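Local atomic coordinates of probable fumarate reductase Ifc3 (Shewanella frigidimarina, PDB entry 1QO8), a protein that reduces fumarate to succinate in vitro, using one FAD and four covalently bound c-type hemes, and may take part in electron transport to ferric iron. Residues V357-V363 with V494-H500; D353-Q358 with G536-L540. All coordinates share one frame; numbering follows the deposited sequence.

Contact 1 (V357-V363 with V494-H500). With FAD (flavin-adenine dinucleotide), chain G.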
loop_
_atom_site.group_PDB
_atom_site.type_symbol
_atom_site.label_atom_id
_atom_site.label_comp_id
_atom_site.label_asym_id
_atom_site.label_seq_id
_atom_site.Cartn_x
_atom_site.Cartn_y
_atom_site.Cartn_z
ATOM N N VAL A 357 1.515 6.587 7.643
ATOM C CA VAL A 357 0.645 6.869 8.780
ATOM C C VAL A 357 1.432 7.512 9.952
ATOM O O VAL A 357 2.550 7.169 10.381
ATOM C CB VAL A 357 -0.069 5.597 9.254
ATOM C CG1 VAL A 357 -1.015 5.826 10.443
ATOM C CG2 VAL A 357 -0.810 4.955 8.055
ATOM N N GLN A 358 0.891 8.694 10.306
ATOM C CA GLN A 358 1.471 9.494 11.405
ATOM C C GLN A 358 0.686 9.172 12.669
ATOM O O GLN A 358 -0.549 9.072 12.687
ATOM C CB GLN A 358 1.505 10.963 11.147
ATOM C CG GLN A 358 1.885 11.816 12.393
ATOM C CD GLN A 358 1.589 13.230 11.945
ATOM O OE1 GLN A 358 0.451 13.665 11.973
ATOM N NE2 GLN A 358 2.628 13.907 11.483
ATOM N N ALA A 359 1.509 9.042 13.718
ATOM C CA ALA A 359 0.905 8.770 15.032
ATOM C C ALA A 359 1.301 9.798 16.079
ATOM O O ALA A 359 2.339 10.401 15.945
ATOM C CB ALA A 359 1.453 7.439 15.559
ATOM N N HIS A 360 0.725 9.688 17.265
ATOM C CA HIS A 360 1.092 10.596 18.360
ATOM C C HIS A 360 1.421 9.670 19.503
ATOM O O HIS A 360 0.718 8.724 19.773
ATOM C CB HIS A 360 -0.055 11.582 18.628
ATOM C CG HIS A 360 0.251 12.475 19.791
ATOM N ND1 HIS A 360 0.555 13.803 19.680
ATOM C CD2 HIS A 360 0.271 12.205 21.123
ATOM C CE1 HIS A 360 0.791 14.323 20.878
ATOM N NE2 HIS A 360 0.555 13.378 21.738
ATOM N N PRO A 361 2.529 9.902 20.205
ATOM C CA PRO A 361 2.929 9.086 21.299
ATOM C C PRO A 361 2.061 8.856 22.475
ATOM O O PRO A 361 2.150 7.798 23.103
ATOM C CB PRO A 361 4.331 9.609 21.708
ATOM C CG PRO A 361 4.419 10.925 21.070
ATOM C CD PRO A 361 3.401 11.101 19.950
ATOM N N THR A 362 1.311 9.757 23.084
ATOM C CA THR A 362 0.581 9.564 24.293
ATOM C C THR A 362 -0.813 10.203 24.103
ATOM O O THR A 362 -1.071 11.423 24.294
ATOM C CB THR A 362 1.352 10.334 25.452
ATOM O OG1 THR A 362 1.502 11.678 25.009
ATOM C CG2 THR A 362 2.708 9.693 25.706
ATOM N N VAL A 363 -1.697 9.429 23.441
ATOM C CA VAL A 363 -3.142 9.774 23.328
ATOM C C VAL A 363 -3.874 9.147 24.491
ATOM O O VAL A 363 -3.535 7.996 24.841
ATOM C CB VAL A 363 -3.710 9.137 21.997
ATOM C CG1 VAL A 363 -5.158 9.399 21.781
ATOM C CG2 VAL A 363 -2.956 9.803 20.823
ATOM N N VAL A 494 -2.427 6.432 28.899
ATOM C CA VAL A 494 -2.135 6.817 27.501
ATOM C C VAL A 494 -1.562 5.713 26.663
ATOM O O VAL A 494 -1.161 4.676 27.159
ATOM C CB VAL A 494 -1.138 7.981 27.449
ATOM C CG1 VAL A 494 -1.659 9.126 28.326
ATOM C CG2 VAL A 494 0.249 7.521 27.993
ATOM N N ALA A 495 -1.536 5.853 25.353
ATOM C CA ALA A 495 -0.990 4.949 24.383
ATOM C C ALA A 495 -0.800 5.730 23.105
ATOM O O ALA A 495 -1.407 6.769 22.842
ATOM C CB ALA A 495 -1.924 3.741 24.252
ATOM N N PRO A 496 0.242 5.386 22.333
ATOM C CA PRO A 496 0.396 6.064 21.061
ATOM C C PRO A 496 -0.898 5.869 20.240
ATOM O O PRO A 496 -1.560 4.867 20.348
ATOM C CB PRO A 496 1.577 5.368 20.393
ATOM C CG PRO A 496 2.082 4.381 21.353
ATOM C CD PRO A 496 1.044 4.182 22.488
ATOM N N GLY A 497 -1.237 6.910 19.454
ATOM C CA GLY A 497 -2.491 6.847 18.718
ATOM C C GLY A 497 -2.199 7.197 17.233
ATOM O O GLY A 497 -1.485 8.159 16.978
ATOM N N ILE A 498 -2.907 6.466 16.373
ATOM C CA ILE A 498 -2.989 6.920 14.978
ATOM C C ILE A 498 -3.627 8.271 14.965
ATOM O O ILE A 498 -4.651 8.568 15.598
ATOM C CB ILE A 498 -3.733 5.842 14.097
ATOM C CG1 ILE A 498 -2.687 4.661 14.122
ATOM C CG2 ILE A 498 -3.791 6.340 12.669
ATOM C CD1 ILE A 498 -3.355 3.335 13.988
ATOM N N HIS A 499 -3.124 9.199 14.213
ATOM C CA HIS A 499 -3.518 10.561 14.177
ATOM C C HIS A 499 -3.733 11.028 12.776
ATOM O O HIS A 499 -4.677 11.824 12.673
ATOM C CB HIS A 499 -2.313 11.386 14.841
ATOM C CG HIS A 499 -2.692 12.832 14.930
ATOM N ND1 HIS A 499 -3.663 13.183 15.853
ATOM C CD2 HIS A 499 -2.300 13.961 14.326
ATOM C CE1 HIS A 499 -3.879 14.519 15.791
ATOM N NE2 HIS A 499 -3.107 14.980 14.836
ATOM N N HIS A 500 -2.974 10.662 11.750
ATOM C CA HIS A 500 -3.277 11.373 10.485
ATOM C C HIS A 500 -2.763 10.367 9.451
ATOM O O HIS A 500 -1.681 9.807 9.637
ATOM C CB HIS A 500 -2.571 12.687 10.337
ATOM C CG HIS A 500 -2.870 13.427 9.044
ATOM N ND1 HIS A 500 -3.894 14.276 8.906
ATOM C CD2 HIS A 500 -2.208 13.350 7.811
ATOM C CE1 HIS A 500 -3.891 14.825 7.665
ATOM N NE2 HIS A 500 -2.933 14.238 6.976
HETATM P PA FAD G . -12.593 15.158 7.781
HETATM O O1A FAD G . -12.702 16.450 8.529
HETATM O O2A FAD G . -12.408 13.986 8.437
HETATM O O5B FAD G . -14.080 14.943 7.321
HETATM C C5B FAD G . -14.487 13.879 6.366
HETATM C C4B FAD G . -16.097 13.836 6.336
HETATM O O4B FAD G . -16.389 12.735 5.344
HETATM C C3B FAD G . -16.673 13.266 7.674
HETATM O O3B FAD G . -17.525 14.024 8.409
HETATM C C2B FAD G . -17.000 11.759 7.366
HETATM O O2B FAD G . -18.116 11.210 8.110
HETATM C C1B FAD G . -17.448 11.898 5.959
HETATM N N9A FAD G . -17.341 10.650 5.192
HETATM C C8A FAD G . -16.376 9.678 5.268
HETATM N N7A FAD G . -16.656 8.643 4.524
HETATM C C5A FAD G . -17.871 8.934 3.912
HETATM C C6A FAD G . -18.759 8.165 3.043
HETATM N N6A FAD G . -18.497 6.963 2.610
HETATM N N1A FAD G . -19.868 8.837 2.644
HETATM C C2A FAD G . -20.232 10.069 3.137
HETATM N N3A FAD G . -19.480 10.836 3.958
HETATM C C4A FAD G . -18.338 10.190 4.318
HETATM N N1 FAD G . -4.251 19.446 11.256
HETATM C C2 FAD G . -3.841 20.682 11.163
HETATM O O2 FAD G . -3.327 21.213 10.234
HETATM N N3 FAD G . -3.971 21.614 12.237
HETATM C C4 FAD G . -4.578 21.118 13.386
HETATM O O4 FAD G . -4.678 21.828 14.347
HETATM C C4X FAD G . -4.968 19.713 13.482
HETATM N N5 FAD G . -5.492 19.235 14.621
HETATM C C5X FAD G . -5.933 17.957 14.701
HETATM C C6 FAD G . -6.485 17.527 15.915
HETATM C C7 FAD G . -6.949 16.239 16.026
HETATM C C7M FAD G . -7.553 15.704 17.284
HETATM C C8 FAD G . -6.888 15.385 14.866
HETATM C C8M FAD G . -7.457 14.001 14.953
HETATM C C9 FAD G . -6.377 15.813 13.668
HETATM C C9A FAD G . -5.890 17.092 13.540
HETATM N N10 FAD G . -5.312 17.634 12.374
HETATM C C10 FAD G . -4.855 18.894 12.313
HETATM C "C1'" FAD G . -5.553 16.971 11.053
HETATM C "C2'" FAD G . -6.679 17.733 10.277
HETATM O "O2'" FAD G . -7.622 18.028 11.362
HETATM C "C3'" FAD G . -7.398 16.651 9.433
HETATM O "O3'" FAD G . -6.485 16.034 8.516
HETATM C "C4'" FAD G . -8.279 17.416 8.390
HETATM O "O4'" FAD G . -9.298 18.063 9.212
HETATM C "C5'" FAD G . -8.996 16.306 7.541
HETATM O "O5'" FAD G . -10.140 17.099 6.830
HETATM P P FAD G . -11.042 16.454 5.761
HETATM O O1P FAD G . -11.956 17.573 5.318
HETATM O O2P FAD G . -10.140 15.864 4.877
HETATM O O3P FAD G . -11.664 15.353 6.469
#

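Contact 2 (D353-Q358 with G536-L540). With FAD (flavin-adenine dinucleotide), chain G.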
loop_
_atom_site.group_PDB
_atom_site.type_symbol
_atom_site.label_atom_id
_atom_site.label_comp_id
_atom_site.label_asym_id
_atom_site.label_seq_id
_atom_site.Cartn_x
_atom_site.Cartn_y
_atom_site.Cartn_z
ATOM N N ASP A 353 1.939 7.665 -1.786
ATOM C CA ASP A 353 2.420 7.374 -0.437
ATOM C C ASP A 353 1.376 6.694 0.430
ATOM O O ASP A 353 1.224 7.029 1.651
ATOM C CB ASP A 353 2.921 8.656 0.311
ATOM C CG ASP A 353 3.893 9.506 -0.471
ATOM O OD1 ASP A 353 4.768 8.904 -1.173
ATOM O OD2 ASP A 353 3.880 10.761 -0.455
ATOM N N ILE A 354 0.720 5.626 -0.072
ATOM C CA ILE A 354 -0.583 5.224 0.478
ATOM C C ILE A 354 -0.461 4.760 1.921
ATOM O O ILE A 354 -1.300 4.933 2.833
ATOM C CB ILE A 354 -1.218 4.140 -0.392
ATOM C CG1 ILE A 354 -2.609 3.701 0.063
ATOM C CG2 ILE A 354 -0.292 2.918 -0.462
ATOM C CD1 ILE A 354 -3.678 4.805 -0.024
ATOM N N ASP A 355 0.713 4.192 2.227
ATOM C CA ASP A 355 0.881 3.484 3.503
ATOM C C ASP A 355 1.475 4.387 4.596
ATOM O O ASP A 355 1.670 3.863 5.703
ATOM C CB ASP A 355 1.670 2.201 3.314
ATOM C CG ASP A 355 3.044 2.246 2.691
ATOM O OD1 ASP A 355 3.294 3.146 1.871
ATOM O OD2 ASP A 355 3.865 1.379 3.046
ATOM N N TRP A 356 1.582 5.676 4.431
ATOM C CA TRP A 356 2.330 6.556 5.351
ATOM C C TRP A 356 1.369 7.102 6.430
ATOM O O TRP A 356 0.381 7.745 6.034
ATOM C CB TRP A 356 3.146 7.669 4.646
ATOM C CG TRP A 356 4.409 7.014 4.138
ATOM C CD1 TRP A 356 4.614 6.466 2.902
ATOM C CD2 TRP A 356 5.610 6.788 4.870
ATOM N NE1 TRP A 356 5.870 5.909 2.800
ATOM C CE2 TRP A 356 6.490 6.084 4.009
ATOM C CE3 TRP A 356 5.995 7.074 6.180
ATOM C CZ2 TRP A 356 7.759 5.671 4.433
ATOM C CZ3 TRP A 356 7.247 6.638 6.600
ATOM C CH2 TRP A 356 8.124 5.998 5.711
ATOM N N VAL A 357 1.515 6.587 7.643
ATOM C CA VAL A 357 0.645 6.869 8.780
ATOM C C VAL A 357 1.432 7.512 9.952
ATOM O O VAL A 357 2.550 7.169 10.381
ATOM C CB VAL A 357 -0.069 5.597 9.254
ATOM C CG1 VAL A 357 -1.015 5.826 10.443
ATOM C CG2 VAL A 357 -0.810 4.955 8.055
ATOM N N GLN A 358 0.891 8.694 10.306
ATOM C CA GLN A 358 1.471 9.494 11.405
ATOM C C GLN A 358 0.686 9.172 12.669
ATOM O O GLN A 358 -0.549 9.072 12.687
ATOM C CB GLN A 358 1.505 10.963 11.147
ATOM C CG GLN A 358 1.885 11.816 12.393
ATOM C CD GLN A 358 1.589 13.230 11.945
ATOM O OE1 GLN A 358 0.451 13.665 11.973
ATOM N NE2 GLN A 358 2.628 13.907 11.483
ATOM N N GLY A 536 3.912 14.451 1.935
ATOM C CA GLY A 536 4.933 13.402 1.852
ATOM C C GLY A 536 4.909 12.458 3.020
ATOM O O GLY A 536 3.852 11.863 3.313
ATOM N N TYR A 537 6.044 12.179 3.637
ATOM C CA TYR A 537 6.059 11.162 4.719
ATOM C C TYR A 537 5.707 11.736 6.069
ATOM O O TYR A 537 5.656 10.943 7.020
ATOM C CB TYR A 537 7.434 10.457 4.783
ATOM C CG TYR A 537 7.792 9.535 3.646
ATOM C CD1 TYR A 537 6.982 9.419 2.513
ATOM C CD2 TYR A 537 8.939 8.735 3.704
ATOM C CE1 TYR A 537 7.313 8.548 1.487
ATOM C CE2 TYR A 537 9.292 7.857 2.678
ATOM C CZ TYR A 537 8.463 7.765 1.580
ATOM O OH TYR A 537 8.738 6.906 0.549
ATOM N N ASN A 538 5.396 13.028 6.247
ATOM C CA ASN A 538 5.086 13.447 7.653
ATOM C C ASN A 538 4.342 14.749 7.602
ATOM O O ASN A 538 4.897 15.706 7.041
ATOM C CB ASN A 538 6.387 13.567 8.446
ATOM C CG ASN A 538 6.110 13.958 9.895
ATOM O OD1 ASN A 538 5.368 13.329 10.637
ATOM N ND2 ASN A 538 6.624 15.110 10.299
ATOM N N ARG A 539 3.135 14.813 8.162
ATOM C CA ARG A 539 2.352 16.074 8.126
ATOM C C ARG A 539 2.944 17.027 9.184
ATOM O O ARG A 539 3.064 16.517 10.305
ATOM C CB ARG A 539 0.894 15.757 8.508
ATOM C CG ARG A 539 -0.085 16.903 8.736
ATOM C CD ARG A 539 -1.339 16.529 9.544
ATOM N NE ARG A 539 -0.827 16.144 10.886
ATOM C CZ ARG A 539 -0.749 16.882 11.987
ATOM N NH1 ARG A 539 -1.281 18.106 11.910
ATOM N NH2 ARG A 539 -0.155 16.431 13.086
ATOM N N LEU A 540 3.231 18.289 8.856
ATOM C CA LEU A 540 3.384 19.306 9.902
ATOM C C LEU A 540 2.124 19.885 10.499
ATOM O O LEU A 540 1.096 20.146 9.836
ATOM C CB LEU A 540 4.201 20.474 9.266
ATOM C CG LEU A 540 5.599 20.059 8.774
ATOM C CD1 LEU A 540 6.492 21.232 8.399
ATOM C CD2 LEU A 540 6.341 19.301 9.889
HETATM P PA FAD G . -12.593 15.158 7.781
HETATM O O1A FAD G . -12.702 16.450 8.529
HETATM O O2A FAD G . -12.408 13.986 8.437
HETATM O O5B FAD G . -14.080 14.943 7.321
HETATM C C5B FAD G . -14.487 13.879 6.366
HETATM C C4B FAD G . -16.097 13.836 6.336
HETATM O O4B FAD G . -16.389 12.735 5.344
HETATM C C3B FAD G . -16.673 13.266 7.674
HETATM O O3B FAD G . -17.525 14.024 8.409
HETATM C C2B FAD G . -17.000 11.759 7.366
HETATM O O2B FAD G . -18.116 11.210 8.110
HETATM C C1B FAD G . -17.448 11.898 5.959
HETATM N N9A FAD G . -17.341 10.650 5.192
HETATM C C8A FAD G . -16.376 9.678 5.268
HETATM N N7A FAD G . -16.656 8.643 4.524
HETATM C C5A FAD G . -17.871 8.934 3.912
HETATM C C6A FAD G . -18.759 8.165 3.043
HETATM N N6A FAD G . -18.497 6.963 2.610
HETATM N N1A FAD G . -19.868 8.837 2.644
HETATM C C2A FAD G . -20.232 10.069 3.137
HETATM N N3A FAD G . -19.480 10.836 3.958
HETATM C C4A FAD G . -18.338 10.190 4.318
HETATM N N1 FAD G . -4.251 19.446 11.256
HETATM C C2 FAD G . -3.841 20.682 11.163
HETATM O O2 FAD G . -3.327 21.213 10.234
HETATM N N3 FAD G . -3.971 21.614 12.237
HETATM C C4 FAD G . -4.578 21.118 13.386
HETATM O O4 FAD G . -4.678 21.828 14.347
HETATM C C4X FAD G . -4.968 19.713 13.482
HETATM N N5 FAD G . -5.492 19.235 14.621
HETATM C C5X FAD G . -5.933 17.957 14.701
HETATM C C6 FAD G . -6.485 17.527 15.915
HETATM C C7 FAD G . -6.949 16.239 16.026
HETATM C C7M FAD G . -7.553 15.704 17.284
HETATM C C8 FAD G . -6.888 15.385 14.866
HETATM C C8M FAD G . -7.457 14.001 14.953
HETATM C C9 FAD G . -6.377 15.813 13.668
HETATM C C9A FAD G . -5.890 17.092 13.540
HETATM N N10 FAD G . -5.312 17.634 12.374
HETATM C C10 FAD G . -4.855 18.894 12.313
HETATM C "C1'" FAD G . -5.553 16.971 11.053
HETATM C "C2'" FAD G . -6.679 17.733 10.277
HETATM O "O2'" FAD G . -7.622 18.028 11.362
HETATM C "C3'" FAD G . -7.398 16.651 9.433
HETATM O "O3'" FAD G . -6.485 16.034 8.516
HETATM C "C4'" FAD G . -8.279 17.416 8.390
HETATM O "O4'" FAD G . -9.298 18.063 9.212
HETATM C "C5'" FAD G . -8.996 16.306 7.541
HETATM O "O5'" FAD G . -10.140 17.099 6.830
HETATM P P FAD G . -11.042 16.454 5.761
HETATM O O1P FAD G . -11.956 17.573 5.318
HETATM O O2P FAD G . -10.140 15.864 4.877
HETATM O O3P FAD G . -11.664 15.353 6.469
HETATM O O HOH W 1 2.099 12.168 0.990
HETATM O O HOH W 2 6.915 5.053 0.052
#

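Contact 1 (V357-V363 with V494-H500)
Gln358 meets His499 and His500 together. Its carbonyl oxygen Gln358 O accepts from His499 N in the carbonyl plane and from His500 N tilted 31° out of it, both at 3.0 Å, while Gln358 N returns a 2.9 Å bond to His500 O. Both imidazoles reach FAD: His499 CE1 lies 3.3 Å from FAD C8, and the His500 ring turns its edge to the ribityl hydroxyl, CE1 3.0 Å from FAD O3'. Two successive residues facing one is a classic beta bulge, here in the antiparallel pairing of strands 357-364 and 489-505. With CG anti to the backbone N (chi1 -176°), the His499 ring lies beside the Gln358 side chain, whose OE1 sits at the ring edge, 3.6 Å from His499 CD2; Gln358 NE2 turns to Asn538. Farther along, His360 N and Gly497 O, like Gly497 N and His360 O, bond at 2.7 Å. Glycine suits the site because a beta carbon would collide with Val363 CG2. Branched Val357 and Ile498 meet methyl to methyl, CG1 to CG2 at 3.6 Å, and both also pack on Ile318 of helix 315-321. In the second shell, Ser331 OG hydrogen-bonds His499 ND1, fixing the ring of a residue that, like His360, probably binds succinate.

Contact 2 (D353-Q358 with G536-L540)
Arg539, which by similarity binds fumarate and succinate, is held beside the flavin by the side-chain amide of Gln358. Arginine suits the place because its side-on grip uses NE and NH2 together, each 3.0 Å from Gln358 OE1, and still leaves NH1 near the cofactor, 3.3 Å from FAD N1. The NE hydrogen meets a lone pair of OE1 in the carbonyl plane, whereas NH2 comes from above that plane; amide and guanidinium stand 89° apart. A bend in the arginine chain (chi3 64°) brings the group across. The other end of the amide donates twice: Gln358 NE2 lies 2.9 Å from Arg539 O, on a lone pair, and 2.9 Å from Asn538 OD1. Two donors on the oxygen and two acceptors on the nitrogen fix which way round the amide sits. Were Gln358 shortened to an alanine, the Arg539 guanidinium would probably lose the acceptor shared by NE and NH2 and be freer to turn, and Asn538 OD1 would be left without this donor.

At the far end Trp356 and Tyr537 stack face to face, the indole five-membered ring and the phenol 3.7 Å apart at their centroids and 14° from parallel. A water joins Trp356 NE1 to Tyr537 OH; another donates to Asp353 OD2 and Gly536 O. Asp353 opens a type I turn closed by Trp356, and Gly536 has the positive phi that glycine tolerates. Arg322 adds a cation-pi contact to Trp356, Ile354 and Asp355 pack on Tyr321 of helix 315-321, Arg539 touches strand 489-505, and Leu516 of the second subunit packs on Trp356.

Overall arrangement
The two contacts lie 13 Å apart, centre to centre, inside the FAD-binding domain, and share Val357 and Gln358 of strand 357-364. Along the chain the order is 353-358, 357-363, 494-500 and 536-540, so the pairing of contact 1 falls within the longer span that contact 2 brings together. Contact 1 belongs to the mixed sheet; contact 2 ties the turn leading into strand 357-364, and Gln358 on that strand, to the loop before helix 543-563. They also touch directly, His500 ND1 packing 3.5 Å from Arg539 CD. Sheet and loop thus bring their probable substrate-binding residues to one flavin, and contact 2 extends from there to the dimer partner.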